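Local coordinates for SusD-like carbohydrate binding protein BF1063 (Bacteroides fragilis NCTC 9343, PDB 3I4G), which probably binds carbohydrate at the outer membrane of Bacteroides fragilis, as a member of the SusD family of glycan-binding proteins, at residues 123-134 with 166-177; 231-239 with 416-424. All coordinates share one frame; numbering follows the deposited sequence.

Contact 1: 123-134 with 166-177; sequences AEARFLRATQYF and ILKWCVTEFTAA
Two antiparallel helices of the helical N-terminal part of this SusD-like protein, 116-139 and 163-180, pack here through Arg126, Ala130 and Tyr133 on one and Trp169, Glu173, Phe174 and Ala177 on the other. The axes of the two segments pass 8.6 Å apart at a crossing angle of -150°. The helices come closest where the alanines meet, with Ala177 CB 3.5 Å from Ala123 O. Phe174 is a knob in a hole formed by Phe127, Ala130, Thr131 and Phe134; Ala130 CB makes a CH-pi contact over one ring face, 3.8 Å from the centroid of the Phe174 ring, while Phe134 CB lies at the ring edge.

Beside this apolar patch, Arg126, Arg129 and Glu173 form a salt-bridge network. Arg126 grips Glu173 side-on: NE gives a nearly straight bond to Glu173 OE1 (3.0 Å, 174°) and NH2 another to OE2, both from above the carboxylate plane, and Ala176 CB covers one face of the guanidinium. Arg129 NH2 approaches Glu173 OE1 from the other face, at 3.1 Å. With CG opposite the backbone N (chi1 177°), a bend at chi3 brings the end of Arg129 to the carboxylate, and its NE meets the edge of the Trp169 ring. The CG of Glu173 sits over the centre of that ring, whose CZ3 touches Tyr133 CD2 at 3.5 Å; Glu147 and Val146 take the polar ends of Trp169 and Tyr133.

The two guanidinium groups probably balance the buried carboxylate and favour its ionised form, while waters add hydrogen bonds to OE1 and OE2. The two-nitrogen grip fixes the Arg126 guanidinium; Glu173, Asn103 on NH1 and a water on NE, also bound to Arg126 O, hold that of Arg129.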
loop_
_atom_site.group_PDB
_atom_site.type_symbol
_atom_site.label_atom_id
_atom_site.label_comp_id
_atom_site.label_asym_id
_atom_site.label_seq_id
_atom_site.Cartn_x
_atom_site.Cartn_y
_atom_site.Cartn_z
ATOM N N ALA A 123 12.446 18.501 -11.224
ATOM C CA ALA A 123 11.644 18.222 -10.027
ATOM C C ALA A 123 11.041 16.820 -10.038
ATOM O O ALA A 123 10.989 16.144 -8.990
ATOM C CB ALA A 123 10.554 19.281 -9.884
ATOM N N GLU A 124 10.576 16.348 -11.191
ATOM C CA GLU A 124 10.020 14.995 -11.291
ATOM C C GLU A 124 11.076 13.961 -10.997
ATOM O O GLU A 124 10.814 13.010 -10.267
ATOM C CB GLU A 124 9.407 14.787 -12.658
ATOM C CG GLU A 124 8.210 15.690 -12.895
ATOM C CD GLU A 124 7.570 15.458 -14.213
ATOM O OE1 GLU A 124 6.718 14.550 -14.323
ATOM O OE2 GLU A 124 7.917 16.178 -15.163
ATOM N N ALA A 125 12.260 14.120 -11.571
ATOM C CA ALA A 125 13.349 13.185 -11.310
ATOM C C ALA A 125 13.752 13.192 -9.848
ATOM O O ALA A 125 14.031 12.128 -9.266
ATOM C CB ALA A 125 14.563 13.500 -12.202
ATOM N N ARG A 126 13.777 14.368 -9.228
ATOM C CA ARG A 126 14.108 14.433 -7.801
ATOM C C ARG A 126 13.032 13.772 -6.937
ATOM O O ARG A 126 13.339 13.093 -5.971
ATOM C CB ARG A 126 14.362 15.876 -7.350
ATOM C CG ARG A 126 15.627 16.476 -7.981
ATOM C CD ARG A 126 15.764 17.930 -7.617
ATOM N NE ARG A 126 16.236 18.100 -6.262
ATOM C CZ ARG A 126 16.479 19.288 -5.713
ATOM N NH1 ARG A 126 16.203 20.402 -6.372
ATOM N NH2 ARG A 126 16.976 19.364 -4.493
ATOM N N PHE A 127 11.775 13.990 -7.288
ATOM C CA PHE A 127 10.684 13.335 -6.571
ATOM C C PHE A 127 10.827 11.837 -6.651
ATOM O O PHE A 127 10.786 11.145 -5.647
ATOM C CB PHE A 127 9.336 13.756 -7.155
ATOM C CG PHE A 127 8.184 12.889 -6.696
ATOM C CD1 PHE A 127 7.635 13.060 -5.435
ATOM C CD2 PHE A 127 7.665 11.911 -7.525
ATOM C CE1 PHE A 127 6.579 12.261 -5.010
ATOM C CE2 PHE A 127 6.600 11.121 -7.085
ATOM C CZ PHE A 127 6.071 11.304 -5.820
ATOM N N LEU A 128 11.000 11.323 -7.859
ATOM C CA LEU A 128 11.114 9.883 -8.066
ATOM C C LEU A 128 12.320 9.304 -7.327
ATOM O O LEU A 128 12.191 8.274 -6.660
ATOM C CB LEU A 128 11.166 9.551 -9.556
ATOM C CG LEU A 128 9.868 9.796 -10.304
ATOM C CD1 LEU A 128 10.093 9.706 -11.808
ATOM C CD2 LEU A 128 8.728 8.807 -9.861
ATOM N N ARG A 129 13.474 9.963 -7.395
ATOM C CA ARG A 129 14.644 9.479 -6.684
ATOM C C ARG A 129 14.398 9.474 -5.181
ATOM O O ARG A 129 14.740 8.510 -4.468
ATOM C CB ARG A 129 15.855 10.361 -7.033
ATOM C CG ARG A 129 17.108 9.968 -6.263
ATOM C CD ARG A 129 18.325 10.812 -6.660
ATOM N NE ARG A 129 18.176 12.213 -6.309
ATOM C CZ ARG A 129 19.133 13.123 -6.475
ATOM N NH1 ARG A 129 20.303 12.787 -6.981
ATOM N NH2 ARG A 129 18.923 14.366 -6.110
ATOM N N ALA A 130 13.814 10.543 -4.673
ATOM C CA ALA A 130 13.564 10.625 -3.247
ATOM C C ALA A 130 12.571 9.582 -2.736
ATOM O O ALA A 130 12.747 9.085 -1.615
ATOM C CB ALA A 130 13.104 12.013 -2.853
ATOM N N THR A 131 11.582 9.224 -3.546
ATOM C CA THR A 131 10.681 8.171 -3.119
ATOM C C THR A 131 11.441 6.871 -2.903
ATOM O O THR A 131 11.123 6.131 -1.992
ATOM C CB THR A 131 9.492 7.888 -4.054
ATOM O OG1 THR A 131 9.938 7.402 -5.326
ATOM C CG2 THR A 131 8.565 9.085 -4.202
ATOM N N GLN A 132 12.460 6.585 -3.694
ATOM C CA GLN A 132 13.196 5.335 -3.504
ATOM C C GLN A 132 13.928 5.343 -2.186
ATOM O O GLN A 132 13.911 4.342 -1.480
ATOM C CB GLN A 132 14.171 5.109 -4.670
ATOM C CG GLN A 132 13.514 5.151 -6.042
ATOM C CD GLN A 132 12.362 4.186 -6.176
ATOM O OE1 GLN A 132 12.566 2.996 -6.405
ATOM N NE2 GLN A 132 11.127 4.700 -6.058
ATOM N N TYR A 133 14.584 6.454 -1.844
ATOM C CA TYR A 133 15.260 6.558 -0.563
ATOM C C TYR A 133 14.246 6.519 0.599
ATOM O O TYR A 133 14.557 5.999 1.644
ATOM C CB TYR A 133 16.161 7.802 -0.514
ATOM C CG TYR A 133 17.414 7.583 -1.300
ATOM C CD1 TYR A 133 18.354 6.675 -0.861
ATOM C CD2 TYR A 133 17.645 8.242 -2.506
ATOM C CE1 TYR A 133 19.495 6.434 -1.584
ATOM C CE2 TYR A 133 18.815 8.032 -3.222
ATOM C CZ TYR A 133 19.719 7.117 -2.755
ATOM O OH TYR A 133 20.924 6.830 -3.457
ATOM N N PHE A 134 13.044 7.063 0.408
ATOM C CA PHE A 134 12.002 7.016 1.415
ATOM C C PHE A 134 11.656 5.575 1.764
ATOM O O PHE A 134 11.598 5.221 2.947
ATOM C CB PHE A 134 10.755 7.791 0.912
ATOM C CG PHE A 134 9.513 7.499 1.701
ATOM C CD1 PHE A 134 9.234 8.161 2.872
ATOM C CD2 PHE A 134 8.640 6.515 1.281
ATOM C CE1 PHE A 134 8.139 7.853 3.608
ATOM C CE2 PHE A 134 7.518 6.202 2.013
ATOM C CZ PHE A 134 7.283 6.876 3.185
ATOM N N ILE A 166 19.301 10.157 5.930
ATOM C CA ILE A 166 18.550 9.939 4.691
ATOM C C ILE A 166 17.195 10.662 4.758
ATOM O O ILE A 166 16.773 11.314 3.791
ATOM C CB ILE A 166 18.336 8.468 4.410
ATOM C CG1 ILE A 166 19.683 7.764 4.161
ATOM C CG2 ILE A 166 17.430 8.271 3.194
ATOM C CD1 ILE A 166 19.606 6.275 4.170
ATOM N N LEU A 167 16.500 10.549 5.891
ATOM C CA LEU A 167 15.208 11.201 6.011
ATOM C C LEU A 167 15.342 12.736 5.937
ATOM O O LEU A 167 14.503 13.404 5.320
ATOM C CB LEU A 167 14.507 10.761 7.285
ATOM C CG LEU A 167 14.102 9.282 7.315
ATOM C CD1 LEU A 167 13.531 8.937 8.690
ATOM C CD2 LEU A 167 13.127 8.886 6.164
ATOM N N LYS A 168 16.385 13.310 6.533
ATOM C CA LYS A 168 16.608 14.747 6.414
ATOM C C LYS A 168 16.817 15.145 4.952
ATOM O O LYS A 168 16.344 16.199 4.512
ATOM C CB LYS A 168 17.824 15.193 7.243
ATOM C CG LYS A 168 17.596 15.175 8.749
ATOM C CD LYS A 168 18.864 15.612 9.531
ATOM N N TRP A 169 17.589 14.341 4.212
ATOM C CA TRP A 169 17.809 14.583 2.797
ATOM C C TRP A 169 16.489 14.483 2.029
ATOM O O TRP A 169 16.198 15.301 1.144
ATOM C CB TRP A 169 18.885 13.590 2.279
ATOM C CG TRP A 169 19.266 13.702 0.852
ATOM C CD1 TRP A 169 20.293 14.389 0.338
ATOM C CD2 TRP A 169 18.668 12.996 -0.226
ATOM N NE1 TRP A 169 20.361 14.185 -1.014
ATOM C CE2 TRP A 169 19.369 13.322 -1.380
ATOM C CE3 TRP A 169 17.611 12.092 -0.313
ATOM C CZ2 TRP A 169 19.029 12.813 -2.630
ATOM C CZ3 TRP A 169 17.261 11.584 -1.552
ATOM C CH2 TRP A 169 17.990 11.945 -2.698
ATOM N N CYS A 170 15.675 13.488 2.366
ATOM C CA CYS A 170 14.373 13.329 1.709
ATOM C C CYS A 170 13.496 14.548 1.951
ATOM O O CYS A 170 12.792 14.981 1.061
ATOM C CB CYS A 170 13.660 12.084 2.179
ATOM S SG CYS A 170 14.308 10.512 1.530
ATOM N N VAL A 171 13.525 15.108 3.155
ATOM C CA VAL A 171 12.765 16.341 3.413
ATOM C C VAL A 171 13.189 17.442 2.441
ATOM O O VAL A 171 12.351 18.085 1.797
ATOM C CB VAL A 171 12.931 16.804 4.873
ATOM C CG1 VAL A 171 12.473 18.250 5.046
ATOM C CG2 VAL A 171 12.191 15.841 5.827
ATOM N N THR A 172 14.498 17.645 2.302
ATOM C CA THR A 172 15.004 18.676 1.412
ATOM C C THR A 172 14.568 18.396 -0.020
ATOM O O THR A 172 14.103 19.311 -0.734
ATOM C CB THR A 172 16.530 18.741 1.491
ATOM O OG1 THR A 172 16.901 19.026 2.853
ATOM C CG2 THR A 172 17.091 19.803 0.524
ATOM N N GLU A 173 14.720 17.167 -0.475
ATOM C CA GLU A 173 14.384 16.807 -1.841
ATOM C C GLU A 173 12.891 16.900 -2.152
ATOM O O GLU A 173 12.506 17.422 -3.202
ATOM C CB GLU A 173 14.892 15.393 -2.121
ATOM C CG GLU A 173 16.404 15.269 -2.163
ATOM C CD GLU A 173 17.036 16.071 -3.281
ATOM O OE1 GLU A 173 16.716 15.783 -4.460
ATOM O OE2 GLU A 173 17.882 16.978 -2.991
ATOM N N PHE A 174 12.031 16.391 -1.279
ATOM C CA PHE A 174 10.588 16.483 -1.528
ATOM C C PHE A 174 10.125 17.921 -1.478
ATOM O O PHE A 174 9.230 18.307 -2.258
ATOM C CB PHE A 174 9.769 15.655 -0.532
ATOM C CG PHE A 174 9.853 14.157 -0.740
ATOM C CD1 PHE A 174 9.584 13.594 -1.971
ATOM C CD2 PHE A 174 10.165 13.320 0.308
ATOM C CE1 PHE A 174 9.667 12.237 -2.171
ATOM C CE2 PHE A 174 10.232 11.959 0.104
ATOM C CZ PHE A 174 9.993 11.429 -1.132
ATOM N N THR A 175 10.724 18.729 -0.598
ATOM C CA THR A 175 10.351 20.137 -0.516
ATOM C C THR A 175 10.711 20.887 -1.816
ATOM O O THR A 175 9.907 21.629 -2.373
ATOM C CB THR A 175 11.028 20.806 0.681
ATOM O OG1 THR A 175 10.603 20.163 1.884
ATOM C CG2 THR A 175 10.695 22.305 0.766
ATOM N N ALA A 176 11.928 20.648 -2.296
ATOM C CA ALA A 176 12.398 21.249 -3.540
ATOM C C ALA A 176 11.619 20.763 -4.746
ATOM O O ALA A 176 11.285 21.535 -5.652
ATOM C CB ALA A 176 13.884 20.968 -3.712
ATOM N N ALA A 177 11.309 19.483 -4.784
ATOM C CA ALA A 177 10.489 18.949 -5.862
ATOM C C ALA A 177 9.100 19.567 -5.846
ATOM O O ALA A 177 8.611 20.034 -6.884
ATOM C CB ALA A 177 10.407 17.426 -5.782
HETATM O O HOH W 1 15.895 13.319 -5.018
HETATM O O HOH W 2 19.847 17.176 -4.868
#

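Contact 2: 231-239 with 416-424; sequences AINANYQEL and AVRGRASVN
Arg420 and Ile232 cross at about a right angle, the CG2 branch of the isoleucine lying over one face of the guanidinium, 3.5 Å from Arg420 NH1. Tyr236 meets the opposite face with CD1. The ring and guanidinium planes stand 74° apart, and Arg420 NE lies at the ring edge, 3.7 Å from Tyr236 CD1. The Leu239 side chain comes from the direction opposite to the arginine and touches Arg420 NH1 with CD1. Bent at chi3 (-60°), the arginine chain brings NH1 to Asn233 O at 2.8 Å, in the carbonyl plane and on a lone pair. Glu250 and Glu447 form salt bridges with NH1 and NH2 respectively.

A second grip is made by Ser422. Its OG donates to Ala234 O at 2.7 Å and accepts from Tyr236 N at 3.0 Å, while Ser422 N also donates to Ala234 O. A chi1 of 59° tucks this OG between the serine's own backbone N and carbonyl carbon.

The contact joins the loop after helix 214-227 to the turn following helix 414-418: a guanidinium flanked on both faces by carbon atoms has its charge probably balanced by Glu250 and Glu447, and one hydroxyl, both donor and acceptor, satisfies backbone atoms of the loop.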
loop_
_atom_site.group_PDB
_atom_site.type_symbol
_atom_site.label_atom_id
_atom_site.label_comp_id
_atom_site.label_asym_id
_atom_site.label_seq_id
_atom_site.Cartn_x
_atom_site.Cartn_y
_atom_site.Cartn_z
ATOM N N ALA A 231 -10.299 16.697 -2.800
ATOM C CA ALA A 231 -11.533 16.483 -2.055
ATOM C C ALA A 231 -11.830 15.019 -1.997
ATOM O O ALA A 231 -11.411 14.266 -2.846
ATOM C CB ALA A 231 -12.696 17.198 -2.742
ATOM N N ILE A 232 -12.598 14.641 -0.988
ATOM C CA ILE A 232 -13.076 13.265 -0.822
ATOM C C ILE A 232 -14.118 12.935 -1.875
ATOM O O ILE A 232 -15.106 13.659 -2.040
ATOM C CB ILE A 232 -13.622 13.086 0.607
ATOM C CG1 ILE A 232 -12.489 13.207 1.626
ATOM C CG2 ILE A 232 -14.345 11.741 0.760
ATOM C CD1 ILE A 232 -11.347 12.157 1.493
ATOM N N ASN A 233 -13.912 11.849 -2.618
ATOM C CA ASN A 233 -14.822 11.410 -3.650
ATOM C C ASN A 233 -16.085 10.772 -3.063
ATOM O O ASN A 233 -15.992 10.024 -2.105
ATOM C CB ASN A 233 -14.144 10.376 -4.535
ATOM C CG ASN A 233 -14.844 10.157 -5.832
ATOM O OD1 ASN A 233 -15.117 11.098 -6.580
ATOM N ND2 ASN A 233 -15.051 8.880 -6.179
ATOM N N ALA A 234 -17.260 10.995 -3.651
ATOM C CA ALA A 234 -18.475 10.402 -3.071
ATOM C C ALA A 234 -18.423 8.880 -3.029
ATOM O O ALA A 234 -18.859 8.263 -2.061
ATOM C CB ALA A 234 -19.709 10.860 -3.842
ATOM N N ASN A 235 -17.869 8.290 -4.087
ATOM C CA ASN A 235 -17.822 6.847 -4.228
ATOM C C ASN A 235 -16.464 6.234 -3.871
ATOM O O ASN A 235 -15.459 6.550 -4.501
ATOM C CB ASN A 235 -18.247 6.441 -5.647
ATOM C CG ASN A 235 -18.558 4.962 -5.725
ATOM O OD1 ASN A 235 -17.689 4.111 -5.748
ATOM N ND2 ASN A 235 -19.851 4.643 -5.697
ATOM N N TYR A 236 -16.455 5.361 -2.876
ATOM C CA TYR A 236 -15.233 4.715 -2.397
ATOM C C TYR A 236 -14.708 3.704 -3.404
ATOM O O TYR A 236 -13.534 3.735 -3.743
ATOM C CB TYR A 236 -15.516 4.008 -1.074
ATOM C CG TYR A 236 -14.354 3.355 -0.350
ATOM C CD1 TYR A 236 -13.585 4.066 0.520
ATOM C CD2 TYR A 236 -14.126 1.989 -0.469
ATOM C CE1 TYR A 236 -12.578 3.470 1.242
ATOM C CE2 TYR A 236 -13.131 1.355 0.242
ATOM C CZ TYR A 236 -12.350 2.109 1.098
ATOM O OH TYR A 236 -11.347 1.484 1.821
ATOM N N GLN A 237 -15.567 2.804 -3.868
ATOM C CA GLN A 237 -15.132 1.739 -4.795
ATOM C C GLN A 237 -14.467 2.271 -6.051
ATOM O O GLN A 237 -13.475 1.709 -6.539
ATOM C CB GLN A 237 -16.302 0.840 -5.194
ATOM C CG GLN A 237 -16.878 0.023 -4.064
ATOM C CD GLN A 237 -17.950 -0.890 -4.550
ATOM O OE1 GLN A 237 -19.104 -0.457 -4.733
ATOM N NE2 GLN A 237 -17.630 -2.169 -4.699
ATOM N N GLU A 238 -15.009 3.368 -6.566
ATOM C CA GLU A 238 -14.560 3.946 -7.823
ATOM C C GLU A 238 -13.205 4.592 -7.753
ATOM O O GLU A 238 -12.606 4.847 -8.793
ATOM C CB GLU A 238 -15.631 4.943 -8.370
ATOM C CG GLU A 238 -16.811 4.165 -8.969
ATOM C CD GLU A 238 -17.969 5.030 -9.412
ATOM O OE1 GLU A 238 -17.911 6.249 -9.276
ATOM O OE2 GLU A 238 -18.964 4.445 -9.927
ATOM N N LEU A 239 -12.681 4.809 -6.559
ATOM C CA LEU A 239 -11.293 5.248 -6.406
ATOM C C LEU A 239 -10.303 4.249 -6.954
ATOM O O LEU A 239 -9.191 4.641 -7.295
ATOM C CB LEU A 239 -10.965 5.449 -4.929
ATOM C CG LEU A 239 -11.706 6.566 -4.210
ATOM C CD1 LEU A 239 -11.459 6.442 -2.704
ATOM C CD2 LEU A 239 -11.300 7.938 -4.765
ATOM N N ALA A 416 -14.751 13.878 7.458
ATOM C CA ALA A 416 -14.878 14.021 6.005
ATOM C C ALA A 416 -14.641 12.659 5.344
ATOM O O ALA A 416 -15.306 12.323 4.348
ATOM C CB ALA A 416 -13.898 15.071 5.487
ATOM N N VAL A 417 -13.735 11.866 5.905
ATOM C CA VAL A 417 -13.478 10.511 5.418
ATOM C C VAL A 417 -14.652 9.612 5.753
ATOM O O VAL A 417 -15.217 8.954 4.871
ATOM C CB VAL A 417 -12.192 9.955 6.025
ATOM C CG1 VAL A 417 -11.968 8.506 5.657
ATOM C CG2 VAL A 417 -11.011 10.805 5.536
ATOM N N ARG A 418 -15.119 9.663 6.986
ATOM C CA ARG A 418 -16.271 8.835 7.370
ATOM C C ARG A 418 -17.584 9.269 6.709
ATOM O O ARG A 418 -18.490 8.458 6.476
ATOM C CB ARG A 418 -16.448 8.837 8.881
ATOM C CG ARG A 418 -15.343 8.078 9.600
ATOM C CD ARG A 418 -15.394 8.209 11.095
ATOM N NE ARG A 418 -16.566 7.595 11.701
ATOM C CZ ARG A 418 -16.685 6.300 12.006
ATOM N NH1 ARG A 418 -15.740 5.416 11.685
ATOM N NH2 ARG A 418 -17.804 5.886 12.578
ATOM N N GLY A 419 -17.688 10.560 6.439
ATOM C CA GLY A 419 -18.881 11.172 5.870
ATOM C C GLY A 419 -19.029 11.061 4.378
ATOM O O GLY A 419 -20.019 11.507 3.829
ATOM N N ARG A 420 -18.052 10.448 3.715
ATOM C CA ARG A 420 -18.122 10.165 2.310
ATOM C C ARG A 420 -19.503 9.596 2.008
ATOM O O ARG A 420 -19.951 8.696 2.722
ATOM C CB ARG A 420 -17.004 9.137 1.979
ATOM C CG ARG A 420 -16.858 8.822 0.543
ATOM C CD ARG A 420 -16.053 7.570 0.323
ATOM N NE ARG A 420 -14.692 7.629 0.847
ATOM C CZ ARG A 420 -13.663 8.142 0.186
ATOM N NH1 ARG A 420 -13.811 8.745 -0.976
ATOM N NH2 ARG A 420 -12.454 8.103 0.733
ATOM N N ALA A 421 -20.198 10.047 0.972
ATOM C CA ALA A 421 -21.601 9.621 0.768
ATOM C C ALA A 421 -21.839 8.122 0.707
ATOM O O ALA A 421 -22.854 7.618 1.203
ATOM C CB ALA A 421 -22.153 10.271 -0.501
ATOM N N SER A 422 -20.913 7.398 0.086
ATOM C CA SER A 422 -21.036 5.949 -0.052
ATOM C C SER A 422 -20.695 5.192 1.231
ATOM O O SER A 422 -20.847 3.974 1.285
ATOM C CB SER A 422 -20.142 5.451 -1.182
ATOM O OG SER A 422 -18.772 5.788 -0.952
ATOM N N VAL A 423 -20.206 5.886 2.257
ATOM C CA VAL A 423 -19.819 5.264 3.512
ATOM C C VAL A 423 -20.736 5.768 4.620
ATOM O O VAL A 423 -21.389 4.963 5.305
ATOM C CB VAL A 423 -18.309 5.525 3.758
ATOM C CG1 VAL A 423 -17.881 5.059 5.145
ATOM C CG2 VAL A 423 -17.450 4.863 2.673
ATOM N N ASN A 424 -20.739 7.083 4.821
ATOM C CA ASN A 424 -21.705 7.744 5.707
ATOM C C ASN A 424 -21.752 7.148 7.112
ATOM O O ASN A 424 -22.820 6.818 7.646
ATOM C CB ASN A 424 -23.087 7.735 5.075
ATOM C CG ASN A 424 -24.055 8.655 5.789
ATOM O OD1 ASN A 424 -23.671 9.749 6.197
ATOM N ND2 ASN A 424 -25.302 8.216 5.927
#

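Overall arrangement
Both segments of contact 1 precede those of contact 2 along the chain. Their centres lie 30 Å apart and their nearest atoms about 17 Å, so they do not touch; each centre is about 19 Å from that of the chain. Contact 1 pairs helices 116-139 and 163-180 in the SusD-like N-terminal region, across only 31 intervening residues. Contact 2, in the later SusD region, brings together segments separated by 176 intervening residues, near helices 317-322 and 387-400. Helices 197-211 and 214-227 follow each other between the contacts: the first packs on Phe134 and Phe174, and the second leads into the 231-239 loop. One contact is therefore local helix packing, the other a long-range tie within the later part of this single-chain fold.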